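Local coordinates for KLLA0E08119p (Kluyveromyces lactis, PDB 3VA7), which probably carboxylates urea to urea-1-carboxylate using ATP, hydrogencarbonate and biotin, this chain being the urea carboxylase part of a longer enzyme that probably also hydrolyses allophanate, at residues A[375-380]-A[446-451]; A[390-395]-A[434-439]; A[850-855]-A[910-915]; A[957-962]-A[970-975]; A[992-997]-A[1052-1057]. All blocks are in the same frame, centred on the assembly; numbering follows the deposited sequence.

From the N terminus, contact 1 opens first, at the 375-380 turn, and closes on helix 446-454. Contact 2 (390-395 with 434-439) is nested inside that loop. Both lie in the biotin carboxylase C-terminal region, their centres about 17 Å apart, and they touch where R450 NH2 approaches L434 O at 2.9 Å, a probable hydrogen bond. The remaining contacts follow in series within the carboxyltransferase C and D region. Contact 3 closes a loop of about 55 residues, tying strand 847-852 to the end of helix 901-912; contact 4 closes a short one, joining the starts of two consecutive helices; contact 5 closes another of about 55, linking two loops near the urea site.

Contact 1 (A[375-380]-A[446-451]); sequences KDFRPS and IDYLRS
F377 and Y448 meet as a T-shaped aromatic pair, the edge of the phenylalanine ring directed at the face of the tyrosine ring. The evidence is a centroid separation of 5.1 Å and an angle of 74° between the two planes. The F377 CB already heads toward the helix, and with CG anti to the carbonyl carbon (chi1 -54°) the ring continues in that direction. The touching is left to the far rim. CE2 stands over the centre of the Y448 ring, 3.8 Å from its CZ, and CZ approaches Y448 CE2 at 3.7 Å. Y448 CG lies anti to the backbone N (chi1 173°), which carries the phenol out from the helix toward the turn, and the rotation of the ring about its CB-CG bond then turns a face to F377. No hydrogen bond crosses between the segments, and the backbones stay well separated, with the CA atoms of F377 and Y448 10.4 Å apart. The pairing is therefore a contact of side chains alone. Y473 forms a second edge-to-face pair with Y448, making a set of three rings, and R261 adds a cation-pi contact to F377. F377 lies in the turn between antiparallel strands 362-372 and 378-383, and the arrangement is that of a beta-hairpin turn packed on helix 446-454 within the biotin carboxylase C-terminal domain.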
# COMPACT_ATOMS: atom_id res chain seq x y z
N LYS A 375 5.09 -3.57 -22.20
CA LYS A 375 6.47 -4.04 -22.19
C LYS A 375 6.60 -5.54 -22.49
O LYS A 375 7.16 -6.29 -21.69
CB LYS A 375 7.19 -3.66 -20.87
CG LYS A 375 7.28 -2.12 -20.55
CD LYS A 375 7.64 -1.23 -21.79
CE LYS A 375 9.17 -1.05 -21.98
NZ LYS A 375 9.79 -0.70 -20.66
N ASP A 376 6.08 -5.98 -23.63
CA ASP A 376 6.39 -7.33 -24.13
C ASP A 376 5.76 -8.50 -23.34
O ASP A 376 6.29 -9.63 -23.34
CB ASP A 376 7.93 -7.55 -24.17
CG ASP A 376 8.62 -6.72 -25.26
OD1 ASP A 376 8.35 -6.95 -26.46
OD2 ASP A 376 9.45 -5.86 -24.90
N PHE A 377 4.65 -8.23 -22.67
CA PHE A 377 3.96 -9.28 -21.91
C PHE A 377 4.88 -9.93 -20.86
O PHE A 377 4.86 -11.14 -20.62
CB PHE A 377 3.32 -10.28 -22.87
CG PHE A 377 2.43 -9.63 -23.89
CD1 PHE A 377 2.98 -9.11 -25.07
CD2 PHE A 377 1.07 -9.48 -23.63
CE1 PHE A 377 2.18 -8.48 -26.02
CE2 PHE A 377 0.25 -8.85 -24.56
CZ PHE A 377 0.81 -8.34 -25.77
N ARG A 378 5.67 -9.05 -20.25
CA ARG A 378 6.55 -9.36 -19.16
C ARG A 378 5.70 -9.57 -17.88
O ARG A 378 4.83 -8.75 -17.55
CB ARG A 378 7.54 -8.19 -19.03
CG ARG A 378 8.25 -8.03 -17.67
CD ARG A 378 8.99 -6.67 -17.56
NE ARG A 378 9.36 -6.38 -16.16
CZ ARG A 378 10.54 -6.65 -15.59
NH1 ARG A 378 11.52 -7.24 -16.28
NH2 ARG A 378 10.74 -6.33 -14.32
N PRO A 379 5.94 -10.69 -17.18
CA PRO A 379 5.15 -11.02 -16.01
C PRO A 379 5.24 -9.93 -14.96
O PRO A 379 6.28 -9.32 -14.79
CB PRO A 379 5.78 -12.34 -15.51
CG PRO A 379 7.14 -12.37 -16.14
CD PRO A 379 6.95 -11.71 -17.47
N SER A 380 4.15 -9.69 -14.27
CA SER A 380 4.08 -8.59 -13.36
C SER A 380 3.66 -9.11 -11.97
O SER A 380 2.47 -9.21 -11.67
CB SER A 380 3.06 -7.59 -13.88
OG SER A 380 2.84 -6.57 -12.91
N ILE A 446 -5.80 -6.42 -18.88
CA ILE A 446 -7.23 -6.18 -18.98
C ILE A 446 -7.53 -5.22 -20.13
O ILE A 446 -8.45 -5.43 -20.91
CB ILE A 446 -7.83 -5.71 -17.61
CG1 ILE A 446 -9.34 -5.71 -17.62
CG2 ILE A 446 -7.28 -4.33 -17.12
CD1 ILE A 446 -10.01 -7.04 -18.01
N ASP A 447 -6.74 -4.17 -20.21
CA ASP A 447 -6.92 -3.14 -21.20
C ASP A 447 -6.68 -3.71 -22.57
O ASP A 447 -7.42 -3.44 -23.47
CB ASP A 447 -5.98 -1.94 -20.96
CG ASP A 447 -6.29 -0.79 -21.90
OD1 ASP A 447 -7.41 -0.28 -21.80
OD2 ASP A 447 -5.45 -0.44 -22.78
N TYR A 448 -5.60 -4.47 -22.73
CA TYR A 448 -5.35 -5.24 -23.96
C TYR A 448 -6.54 -6.15 -24.35
O TYR A 448 -7.01 -6.15 -25.48
CB TYR A 448 -4.11 -6.05 -23.71
CG TYR A 448 -3.74 -7.03 -24.75
CD1 TYR A 448 -3.98 -8.39 -24.56
CD2 TYR A 448 -3.06 -6.63 -25.92
CE1 TYR A 448 -3.60 -9.32 -25.49
CE2 TYR A 448 -2.68 -7.56 -26.87
CZ TYR A 448 -2.95 -8.91 -26.65
OH TYR A 448 -2.59 -9.87 -27.57
N LEU A 449 -7.05 -6.89 -23.37
CA LEU A 449 -8.26 -7.70 -23.56
C LEU A 449 -9.43 -6.88 -24.03
O LEU A 449 -10.16 -7.32 -24.91
CB LEU A 449 -8.67 -8.44 -22.26
CG LEU A 449 -8.20 -9.85 -21.92
CD1 LEU A 449 -7.12 -10.36 -22.84
CD2 LEU A 449 -7.78 -9.93 -20.46
N ARG A 450 -9.61 -5.69 -23.46
CA ARG A 450 -10.79 -4.85 -23.70
C ARG A 450 -10.86 -4.38 -25.14
O ARG A 450 -11.90 -4.47 -25.83
CB ARG A 450 -10.76 -3.63 -22.78
CG ARG A 450 -11.58 -3.77 -21.54
CD ARG A 450 -11.00 -2.88 -20.52
NE ARG A 450 -11.59 -3.15 -19.23
CZ ARG A 450 -11.18 -2.57 -18.11
NH1 ARG A 450 -10.17 -1.73 -18.18
NH2 ARG A 450 -11.77 -2.83 -16.94
N SER A 451 -9.71 -3.87 -25.56
CA SER A 451 -9.42 -3.48 -26.91
C SER A 451 -9.68 -4.63 -27.92
O SER A 451 -10.35 -4.40 -28.94
CB SER A 451 -7.99 -2.97 -26.96
OG SER A 451 -7.40 -3.35 -28.18

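Contact 2 (A[390-395]-A[434-439]); sequences PSWARV and LNETAV
P390 and E436 are the closest backbone pair, their CA atoms 5.7 Å apart, where a loop leading into strand 394-397 passes the link between helix 423-435 and strand 438-440. This is a helix-to-strand junction of the biotin carboxylase C-terminal domain, and strand 438-440 pairs antiparallel with strand 386-388 just before the loop. The polar tie is the indole N-H of W392, whose NE1 donates to E436 OE1 over 2.7 Å with an N-H...O angle of 165°. The acceptor lies almost in the indole plane, whereas the donor reaches the carboxylate on its syn side and somewhat out of plane, the two flat groups being turned 69° apart. The glutamate chain is extended beyond CG, which lets it span the gap to the indole. Q432 takes the other carboxylate oxygen, OE2, so both oxygens have partners. W392 CG is held between its backbone N and carbonyl carbon (chi1 47°), and the indole thereby folds back over P390, whose CB lies 3.4 Å above the ring plane, offset toward the rim. P390 CB also comes within 3.9 Å of E436 OE1, placing the proline ring beneath the polar tie. At another corner of the proline ring, CD touches T437 OG1 at 3.5 Å, a hydroxyl oxygen that is hydrogen-bonded to A433 O.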
# COMPACT_ATOMS: atom_id res chain seq x y z
N PRO A 390 -17.36 -9.22 -12.27
CA PRO A 390 -18.80 -9.29 -12.45
C PRO A 390 -19.29 -10.59 -11.84
O PRO A 390 -18.82 -11.67 -12.23
CB PRO A 390 -18.96 -9.34 -13.99
CG PRO A 390 -17.63 -9.82 -14.50
CD PRO A 390 -16.64 -9.17 -13.55
N SER A 391 -20.23 -10.51 -10.91
CA SER A 391 -20.74 -11.71 -10.25
C SER A 391 -21.67 -12.54 -11.12
O SER A 391 -22.04 -13.66 -10.72
CB SER A 391 -21.54 -11.31 -9.02
OG SER A 391 -22.68 -10.57 -9.48
N TRP A 392 -22.09 -11.98 -12.27
CA TRP A 392 -23.12 -12.61 -13.15
C TRP A 392 -22.45 -13.44 -14.24
O TRP A 392 -23.11 -14.30 -14.85
CB TRP A 392 -24.08 -11.59 -13.84
CG TRP A 392 -23.35 -10.43 -14.45
CD1 TRP A 392 -23.08 -9.23 -13.84
CD2 TRP A 392 -22.68 -10.38 -15.74
NE1 TRP A 392 -22.33 -8.44 -14.67
CE2 TRP A 392 -22.08 -9.10 -15.84
CE3 TRP A 392 -22.54 -11.28 -16.80
CZ2 TRP A 392 -21.37 -8.69 -16.96
CZ3 TRP A 392 -21.84 -10.86 -17.93
CH2 TRP A 392 -21.27 -9.59 -18.01
N ALA A 393 -21.18 -13.16 -14.51
CA ALA A 393 -20.38 -14.05 -15.36
C ALA A 393 -19.87 -15.25 -14.51
O ALA A 393 -19.99 -15.27 -13.29
CB ALA A 393 -19.20 -13.28 -16.05
N ARG A 394 -19.34 -16.25 -15.17
CA ARG A 394 -18.60 -17.30 -14.48
C ARG A 394 -17.16 -16.84 -14.52
O ARG A 394 -16.64 -16.48 -15.59
CB ARG A 394 -18.76 -18.69 -15.17
CG ARG A 394 -17.69 -19.70 -14.70
CD ARG A 394 -17.97 -21.07 -15.12
NE ARG A 394 -16.78 -21.89 -15.00
CZ ARG A 394 -16.75 -23.19 -15.31
NH1 ARG A 394 -17.85 -23.79 -15.77
NH2 ARG A 394 -15.63 -23.88 -15.17
N VAL A 395 -16.51 -16.79 -13.35
CA VAL A 395 -15.07 -16.47 -13.34
C VAL A 395 -14.31 -17.53 -12.61
O VAL A 395 -14.60 -17.83 -11.48
CB VAL A 395 -14.70 -14.93 -13.05
CG1 VAL A 395 -15.96 -14.05 -12.86
CG2 VAL A 395 -13.64 -14.73 -11.96
N LEU A 434 -15.54 -7.55 -19.02
CA LEU A 434 -14.22 -6.97 -18.99
C LEU A 434 -14.19 -5.57 -18.36
O LEU A 434 -13.24 -5.25 -17.62
CB LEU A 434 -13.62 -6.95 -20.40
CG LEU A 434 -13.36 -8.38 -20.90
CD1 LEU A 434 -12.70 -8.40 -22.21
CD2 LEU A 434 -12.59 -9.19 -19.88
N ASN A 435 -15.24 -4.79 -18.63
CA ASN A 435 -15.42 -3.42 -18.14
C ASN A 435 -15.63 -3.41 -16.63
O ASN A 435 -15.35 -2.43 -15.94
CB ASN A 435 -16.65 -2.78 -18.81
CG ASN A 435 -16.33 -2.07 -20.17
OD1 ASN A 435 -15.32 -2.35 -20.86
ND2 ASN A 435 -17.21 -1.15 -20.55
N GLU A 436 -16.12 -4.52 -16.13
CA GLU A 436 -16.65 -4.60 -14.81
C GLU A 436 -15.61 -5.33 -13.96
O GLU A 436 -15.80 -5.56 -12.75
CB GLU A 436 -17.96 -5.37 -14.90
CG GLU A 436 -19.12 -4.83 -14.11
CD GLU A 436 -20.46 -5.18 -14.73
OE1 GLU A 436 -21.12 -6.11 -14.28
OE2 GLU A 436 -20.85 -4.49 -15.67
N THR A 437 -14.49 -5.67 -14.60
CA THR A 437 -13.39 -6.37 -13.95
C THR A 437 -12.36 -5.36 -13.48
O THR A 437 -11.65 -4.71 -14.29
CB THR A 437 -12.72 -7.38 -14.94
OG1 THR A 437 -13.56 -8.53 -15.12
CG2 THR A 437 -11.33 -7.84 -14.43
N ALA A 438 -12.29 -5.22 -12.17
CA ALA A 438 -11.31 -4.33 -11.56
C ALA A 438 -10.31 -5.10 -10.68
O ALA A 438 -10.65 -5.54 -9.56
CB ALA A 438 -12.01 -3.24 -10.78
N VAL A 439 -9.09 -5.24 -11.19
CA VAL A 439 -7.99 -5.90 -10.49
C VAL A 439 -6.72 -5.00 -10.42
O VAL A 439 -6.17 -4.60 -11.45
CB VAL A 439 -7.67 -7.23 -11.15
CG1 VAL A 439 -6.34 -7.80 -10.60
CG2 VAL A 439 -8.85 -8.20 -10.97

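Contact 3 (A[850-855]-A[910-915]); sequences VEYGEL and AYESEI
Y852 extends from the end of strand 847-852 to the carboxylate of E912, which overlaps the hydroxyl end of its ring. The tyrosine OH donates over 2.7 Å to E912 OE1, which accepts through its syn lone pair. OE1 lies near the ring plane at its edge, while E912 OE2 comes obliquely to within 3.3 Å of Y852 CE1; ring and carboxylate planes are 50° apart. The glutamate leaves its helix with CG anti to the backbone N and then bends at chi2 (72°), which turns the carboxylate toward the tyrosine. I915, just past the helix, brings CD1 to 4.1 Å from Y852 OH. I861 and L868 of helix 859-875 pack on the tyrosine, so the contact joins the antiparallel sheet to the two helices beside it. E912 OE2 forms a salt bridge with R864. With one oxygen taken by a phenol and the other by a guanidinium, the buried carboxylate is probably kept ionised, its charge balanced locally by arginine.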
# COMPACT_ATOMS: atom_id res chain seq x y z
N VAL A 850 -8.37 21.43 22.89
CA VAL A 850 -9.00 21.46 24.24
C VAL A 850 -8.17 20.58 25.17
O VAL A 850 -8.04 19.36 24.94
CB VAL A 850 -10.48 20.89 24.22
CG1 VAL A 850 -11.12 20.94 25.56
CG2 VAL A 850 -11.34 21.63 23.27
N GLU A 851 -7.62 21.15 26.23
CA GLU A 851 -6.80 20.36 27.16
C GLU A 851 -7.38 20.21 28.57
O GLU A 851 -7.61 21.18 29.27
CB GLU A 851 -5.41 21.00 27.28
CG GLU A 851 -4.60 20.92 26.03
CD GLU A 851 -3.29 21.59 26.24
OE1 GLU A 851 -3.20 22.43 27.17
OE2 GLU A 851 -2.35 21.30 25.48
N TYR A 852 -7.60 18.99 29.00
CA TYR A 852 -8.08 18.77 30.36
C TYR A 852 -7.02 18.63 31.47
O TYR A 852 -5.95 18.03 31.28
CB TYR A 852 -9.01 17.56 30.40
CG TYR A 852 -10.32 17.78 29.68
CD1 TYR A 852 -11.18 18.88 29.99
CD2 TYR A 852 -10.72 16.91 28.71
CE1 TYR A 852 -12.39 19.04 29.34
CE2 TYR A 852 -11.93 17.08 28.06
CZ TYR A 852 -12.75 18.13 28.37
OH TYR A 852 -13.92 18.24 27.66
N GLY A 853 -7.35 19.18 32.62
CA GLY A 853 -6.67 18.91 33.86
C GLY A 853 -5.42 19.73 33.98
O GLY A 853 -5.16 20.60 33.15
N GLU A 854 -4.67 19.46 35.04
CA GLU A 854 -3.27 19.81 35.12
C GLU A 854 -2.48 18.80 34.24
O GLU A 854 -3.07 17.85 33.67
CB GLU A 854 -2.79 19.81 36.59
CG GLU A 854 -3.64 20.71 37.55
CD GLU A 854 -3.38 22.21 37.38
OE1 GLU A 854 -2.33 22.57 36.80
OE2 GLU A 854 -4.23 23.04 37.80
N LEU A 855 -1.18 19.02 34.07
CA LEU A 855 -0.37 18.16 33.18
C LEU A 855 -0.12 16.78 33.86
O LEU A 855 0.84 16.55 34.61
CB LEU A 855 0.90 18.86 32.66
CG LEU A 855 0.85 20.33 32.09
CD1 LEU A 855 2.23 20.83 31.59
CD2 LEU A 855 -0.24 20.61 31.00
N ALA A 910 -19.59 26.04 26.33
CA ALA A 910 -20.94 25.86 26.77
C ALA A 910 -21.34 24.42 26.80
O ALA A 910 -21.92 23.96 27.81
CB ALA A 910 -21.91 26.70 25.95
N TYR A 911 -21.05 23.68 25.72
CA TYR A 911 -21.33 22.23 25.76
C TYR A 911 -20.54 21.61 26.92
O TYR A 911 -20.92 20.54 27.45
CB TYR A 911 -20.90 21.51 24.49
CG TYR A 911 -21.43 22.00 23.16
CD1 TYR A 911 -20.68 21.82 22.00
CD2 TYR A 911 -22.70 22.63 23.05
CE1 TYR A 911 -21.12 22.22 20.82
CE2 TYR A 911 -23.15 23.06 21.85
CZ TYR A 911 -22.35 22.86 20.72
OH TYR A 911 -22.75 23.31 19.49
N GLU A 912 -19.43 22.25 27.32
CA GLU A 912 -18.60 21.67 28.37
C GLU A 912 -19.37 21.51 29.66
O GLU A 912 -19.13 20.55 30.38
CB GLU A 912 -17.35 22.50 28.64
CG GLU A 912 -16.49 21.98 29.80
CD GLU A 912 -15.73 20.68 29.51
OE1 GLU A 912 -15.47 20.37 28.35
OE2 GLU A 912 -15.36 19.97 30.45
N SER A 913 -20.31 22.43 29.95
CA SER A 913 -21.11 22.35 31.19
C SER A 913 -22.25 21.35 31.07
O SER A 913 -22.93 21.08 32.06
CB SER A 913 -21.64 23.72 31.58
OG SER A 913 -22.64 24.17 30.65
N GLU A 914 -22.46 20.79 29.88
CA GLU A 914 -23.52 19.85 29.70
C GLU A 914 -23.07 18.43 29.92
O GLU A 914 -23.89 17.51 29.94
CB GLU A 914 -24.16 19.99 28.31
CG GLU A 914 -24.88 21.33 28.13
CD GLU A 914 -25.20 21.71 26.67
OE1 GLU A 914 -25.43 20.78 25.82
OE2 GLU A 914 -25.26 22.97 26.41
N ILE A 915 -21.77 18.21 30.05
CA ILE A 915 -21.24 16.87 30.23
C ILE A 915 -21.65 16.38 31.63
O ILE A 915 -21.31 17.03 32.62
CB ILE A 915 -19.68 16.88 30.04
CG1 ILE A 915 -19.34 17.12 28.55
CG2 ILE A 915 -19.01 15.62 30.66
CD1 ILE A 915 -17.93 17.71 28.29

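Contact 4 (A[957-962]-A[970-975]); sequences LPNNVD and IDRNDV
D962 OD1 is gripped by two nitrogens of R972, NE and NH2, each 3.0 Å away, forming a side-on salt bridge to a single oxygen. Both donors reach OD1 from the same face of the carboxylate, NE on the syn side and NH2 from well above the plane, while OD1 lies close to the guanidinium plane. Carboxylate and guanidinium are turned 70° apart, so this is not the coplanar two-oxygen pairing. A bend at chi3 (27°) turns the end of the arginine chain so that the NE/NH2 edge faces D962. R972 has a second acid partner, since NH1 bridges to E935 OE2. N959 OD1 caps the helix by accepting from D962 N over 2.7 Å, its N-H...O angle 163°, and N959 ND2 bonds E935 OE1. Apolar cover comes from V961 CG1, which rides over one guanidinium face and touches R972 CB at 3.9 Å and V975 CB at 4.1 Å. The second helix begins with a capping box of D971 and D974. Thus the contact joins the starts of consecutive helices 960-967 and 972-979, which rest through V961 and R972 on F934 of strand 922-934, with V1047 of strand 1045-1049 also against V961.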
# COMPACT_ATOMS: atom_id res chain seq x y z
N LEU A 957 20.95 5.89 25.51
CA LEU A 957 21.71 5.13 24.55
C LEU A 957 22.82 4.53 25.40
O LEU A 957 23.16 5.09 26.45
CB LEU A 957 22.28 6.09 23.54
CG LEU A 957 21.25 6.66 22.59
CD1 LEU A 957 22.00 7.58 21.61
CD2 LEU A 957 20.53 5.52 21.82
N PRO A 958 23.39 3.40 24.99
CA PRO A 958 23.23 2.68 23.72
C PRO A 958 22.02 1.75 23.65
O PRO A 958 21.61 1.39 22.54
CB PRO A 958 24.56 1.87 23.64
CG PRO A 958 24.91 1.58 25.05
CD PRO A 958 24.43 2.80 25.85
N ASN A 959 21.46 1.37 24.81
CA ASN A 959 20.36 0.42 24.89
C ASN A 959 19.15 1.02 25.65
O ASN A 959 19.25 1.31 26.86
CB ASN A 959 20.81 -0.87 25.60
CG ASN A 959 19.65 -1.88 25.79
OD1 ASN A 959 18.77 -1.69 26.66
ND2 ASN A 959 19.63 -2.97 24.98
N ASN A 960 18.00 1.14 24.96
CA ASN A 960 16.83 1.83 25.51
C ASN A 960 16.26 1.11 26.75
O ASN A 960 15.79 1.76 27.74
CB ASN A 960 15.75 2.04 24.43
CG ASN A 960 16.22 2.92 23.25
OD1 ASN A 960 17.35 3.48 23.24
ND2 ASN A 960 15.36 3.07 22.24
N VAL A 961 16.30 -0.22 26.76
CA VAL A 961 15.67 -0.92 27.87
C VAL A 961 16.48 -0.69 29.10
O VAL A 961 15.92 -0.45 30.17
CB VAL A 961 15.46 -2.39 27.58
CG1 VAL A 961 15.19 -3.24 28.90
CG2 VAL A 961 14.35 -2.55 26.53
N ASP A 962 17.81 -0.66 28.95
CA ASP A 962 18.70 -0.34 30.06
C ASP A 962 18.51 1.06 30.68
O ASP A 962 18.50 1.20 31.90
CB ASP A 962 20.15 -0.53 29.64
CG ASP A 962 20.53 -1.98 29.47
OD1 ASP A 962 19.94 -2.85 30.14
OD2 ASP A 962 21.44 -2.25 28.67
N ILE A 970 15.44 -0.48 38.43
CA ILE A 970 15.02 -1.88 38.42
C ILE A 970 15.96 -2.66 37.52
O ILE A 970 16.83 -2.05 36.95
CB ILE A 970 13.55 -2.06 37.94
CG1 ILE A 970 13.34 -1.44 36.54
CG2 ILE A 970 12.60 -1.49 38.96
CD1 ILE A 970 11.90 -1.43 36.10
N ASP A 971 15.79 -3.98 37.43
CA ASP A 971 16.57 -4.81 36.50
C ASP A 971 15.86 -4.73 35.17
O ASP A 971 14.63 -4.56 35.12
CB ASP A 971 16.71 -6.33 36.91
CG ASP A 971 17.79 -7.12 36.00
OD1 ASP A 971 17.43 -7.95 35.08
OD2 ASP A 971 19.04 -6.87 36.19
N ARG A 972 16.65 -4.85 34.10
CA ARG A 972 16.12 -4.91 32.74
C ARG A 972 15.04 -5.97 32.61
O ARG A 972 14.10 -5.77 31.85
CB ARG A 972 17.20 -5.14 31.69
CG ARG A 972 18.03 -6.36 31.92
CD ARG A 972 18.76 -6.76 30.65
NE ARG A 972 18.98 -5.62 29.80
CZ ARG A 972 18.56 -5.55 28.53
NH1 ARG A 972 17.93 -6.59 27.97
NH2 ARG A 972 18.85 -4.47 27.81
N ASN A 973 15.15 -7.06 33.36
CA ASN A 973 14.16 -8.11 33.25
C ASN A 973 12.85 -7.76 33.98
O ASN A 973 11.77 -8.32 33.68
CB ASN A 973 14.76 -9.50 33.58
CG ASN A 973 15.94 -9.91 32.57
OD1 ASN A 973 15.81 -9.78 31.35
ND2 ASN A 973 17.08 -10.34 33.12
N ASP A 974 12.95 -6.81 34.90
CA ASP A 974 11.76 -6.22 35.44
C ASP A 974 10.98 -5.47 34.35
O ASP A 974 9.75 -5.58 34.33
CB ASP A 974 12.07 -5.27 36.61
CG ASP A 974 12.55 -6.01 37.83
OD1 ASP A 974 13.45 -5.50 38.52
OD2 ASP A 974 12.03 -7.12 38.06
N VAL A 975 11.67 -4.77 33.45
CA VAL A 975 11.03 -4.12 32.31
C VAL A 975 10.40 -5.18 31.43
O VAL A 975 9.22 -5.10 31.03
CB VAL A 975 12.01 -3.25 31.47
CG1 VAL A 975 11.31 -2.64 30.24
CG2 VAL A 975 12.63 -2.18 32.32

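Contact 5 (A[992-997]-A[1052-1057]); sequences VFLGSP and TAWDKL
The turn carrying L994, which packs on W1054, follows V992 of the urea pocket; it is a type I' beta turn from F993 to S996, closed by S996 N to F993 O at 2.9 Å. L994 CB makes a CH-pi contact over the face of the indole, 3.7 Å from the centroid of the six-membered ring and 27° off its normal. Beyond it, CD1 sits by the five-membered ring, 3.8 Å from W1054 NE1. The tryptophan is put there by CG anti to the backbone N (chi1 170°), and an ST turn ends on its N-H, T1052 OG1 accepting from W1054 N. No direct hydrogen bond crosses, but a water donates to G995 O at 2.9 Å and A1053 O at 2.8 Å. N1036 adds a further bridge, giving ND2 to L994 O and accepting from A1053 N. The buried carbonyls of L994, G995 and A1053 are satisfied through a water and an asparagine, which implies loops joined by mediated polar links around an apolar contact.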
# COMPACT_ATOMS: atom_id res chain seq x y z
N VAL A 992 2.52 6.54 16.24
CA VAL A 992 2.37 7.62 15.26
C VAL A 992 2.08 6.86 13.96
O VAL A 992 2.68 5.80 13.70
CB VAL A 992 3.68 8.42 15.36
CG1 VAL A 992 4.80 7.91 14.49
CG2 VAL A 992 3.50 9.86 15.42
N PHE A 993 1.04 7.29 13.24
CA PHE A 993 0.61 6.73 11.92
C PHE A 993 -0.22 5.52 12.00
O PHE A 993 -0.05 4.69 12.87
CB PHE A 993 1.78 6.45 10.94
CG PHE A 993 2.65 7.66 10.70
CD1 PHE A 993 3.84 7.82 11.40
CD2 PHE A 993 2.22 8.69 9.82
CE1 PHE A 993 4.61 8.97 11.22
CE2 PHE A 993 2.97 9.84 9.64
CZ PHE A 993 4.17 9.99 10.32
N LEU A 994 -1.06 5.40 10.99
CA LEU A 994 -1.97 4.29 10.75
C LEU A 994 -2.47 3.59 12.02
O LEU A 994 -2.21 2.42 12.26
CB LEU A 994 -1.35 3.36 9.72
CG LEU A 994 -0.68 4.08 8.54
CD1 LEU A 994 0.03 3.04 7.65
CD2 LEU A 994 -1.58 4.96 7.69
N GLY A 995 -3.19 4.32 12.84
CA GLY A 995 -3.83 3.74 14.01
C GLY A 995 -2.92 3.19 15.11
O GLY A 995 -3.38 2.43 16.01
N SER A 996 -1.64 3.58 15.03
CA SER A 996 -0.68 3.34 16.06
C SER A 996 -1.19 3.88 17.37
O SER A 996 -1.44 5.08 17.48
CB SER A 996 0.61 4.07 15.75
OG SER A 996 1.31 3.43 14.71
N PRO A 997 -1.26 3.02 18.41
CA PRO A 997 -1.90 3.42 19.68
C PRO A 997 -0.99 4.17 20.60
O PRO A 997 0.21 4.02 20.49
CB PRO A 997 -2.25 2.08 20.33
CG PRO A 997 -1.16 1.17 19.80
CD PRO A 997 -0.85 1.61 18.40
N THR A 1052 1.87 -5.39 13.32
CA THR A 1052 1.18 -4.13 13.08
C THR A 1052 -0.27 -4.23 13.42
O THR A 1052 -0.92 -5.22 13.10
CB THR A 1052 1.30 -3.67 11.59
OG1 THR A 1052 0.68 -2.38 11.46
CG2 THR A 1052 0.67 -4.67 10.67
N ALA A 1053 -0.78 -3.21 14.07
CA ALA A 1053 -2.18 -3.16 14.34
C ALA A 1053 -2.85 -2.29 13.23
O ALA A 1053 -3.83 -1.56 13.50
CB ALA A 1053 -2.38 -2.58 15.72
N TRP A 1054 -2.31 -2.35 12.02
CA TRP A 1054 -2.97 -1.77 10.85
C TRP A 1054 -3.04 -2.77 9.72
O TRP A 1054 -2.02 -3.27 9.29
CB TRP A 1054 -2.19 -0.58 10.37
CG TRP A 1054 -2.60 -0.01 9.03
CD1 TRP A 1054 -2.09 -0.33 7.78
CD2 TRP A 1054 -3.58 1.03 8.81
NE1 TRP A 1054 -2.69 0.46 6.81
CE2 TRP A 1054 -3.62 1.28 7.42
CE3 TRP A 1054 -4.44 1.76 9.67
CZ2 TRP A 1054 -4.49 2.22 6.85
CZ3 TRP A 1054 -5.29 2.71 9.10
CH2 TRP A 1054 -5.31 2.93 7.70
N ASP A 1055 -4.23 -3.05 9.23
CA ASP A 1055 -4.45 -4.11 8.26
C ASP A 1055 -4.93 -3.38 6.99
O ASP A 1055 -6.14 -3.23 6.71
CB ASP A 1055 -5.48 -5.08 8.87
CG ASP A 1055 -6.00 -6.15 7.90
OD1 ASP A 1055 -5.56 -6.20 6.71
OD2 ASP A 1055 -6.90 -6.94 8.33
N LYS A 1056 -3.97 -2.86 6.23
CA LYS A 1056 -4.28 -2.00 5.06
C LYS A 1056 -5.47 -2.50 4.20
O LYS A 1056 -6.33 -1.74 3.78
CB LYS A 1056 -3.05 -1.87 4.16
CG LYS A 1056 -3.28 -0.97 3.01
CD LYS A 1056 -2.04 -0.85 2.21
CE LYS A 1056 -2.02 -1.85 1.07
NZ LYS A 1056 -0.63 -2.01 0.63
N LEU A 1057 -5.48 -3.78 3.91
CA LEU A 1057 -6.51 -4.32 3.05
C LEU A 1057 -7.61 -5.03 3.87
O LEU A 1057 -8.46 -5.74 3.28
CB LEU A 1057 -5.87 -5.30 2.09
CG LEU A 1057 -4.69 -4.79 1.26
CD1 LEU A 1057 -4.10 -5.93 0.34
CD2 LEU A 1057 -5.15 -3.64 0.46
O HOH W 1 -5.14 0.24 15.20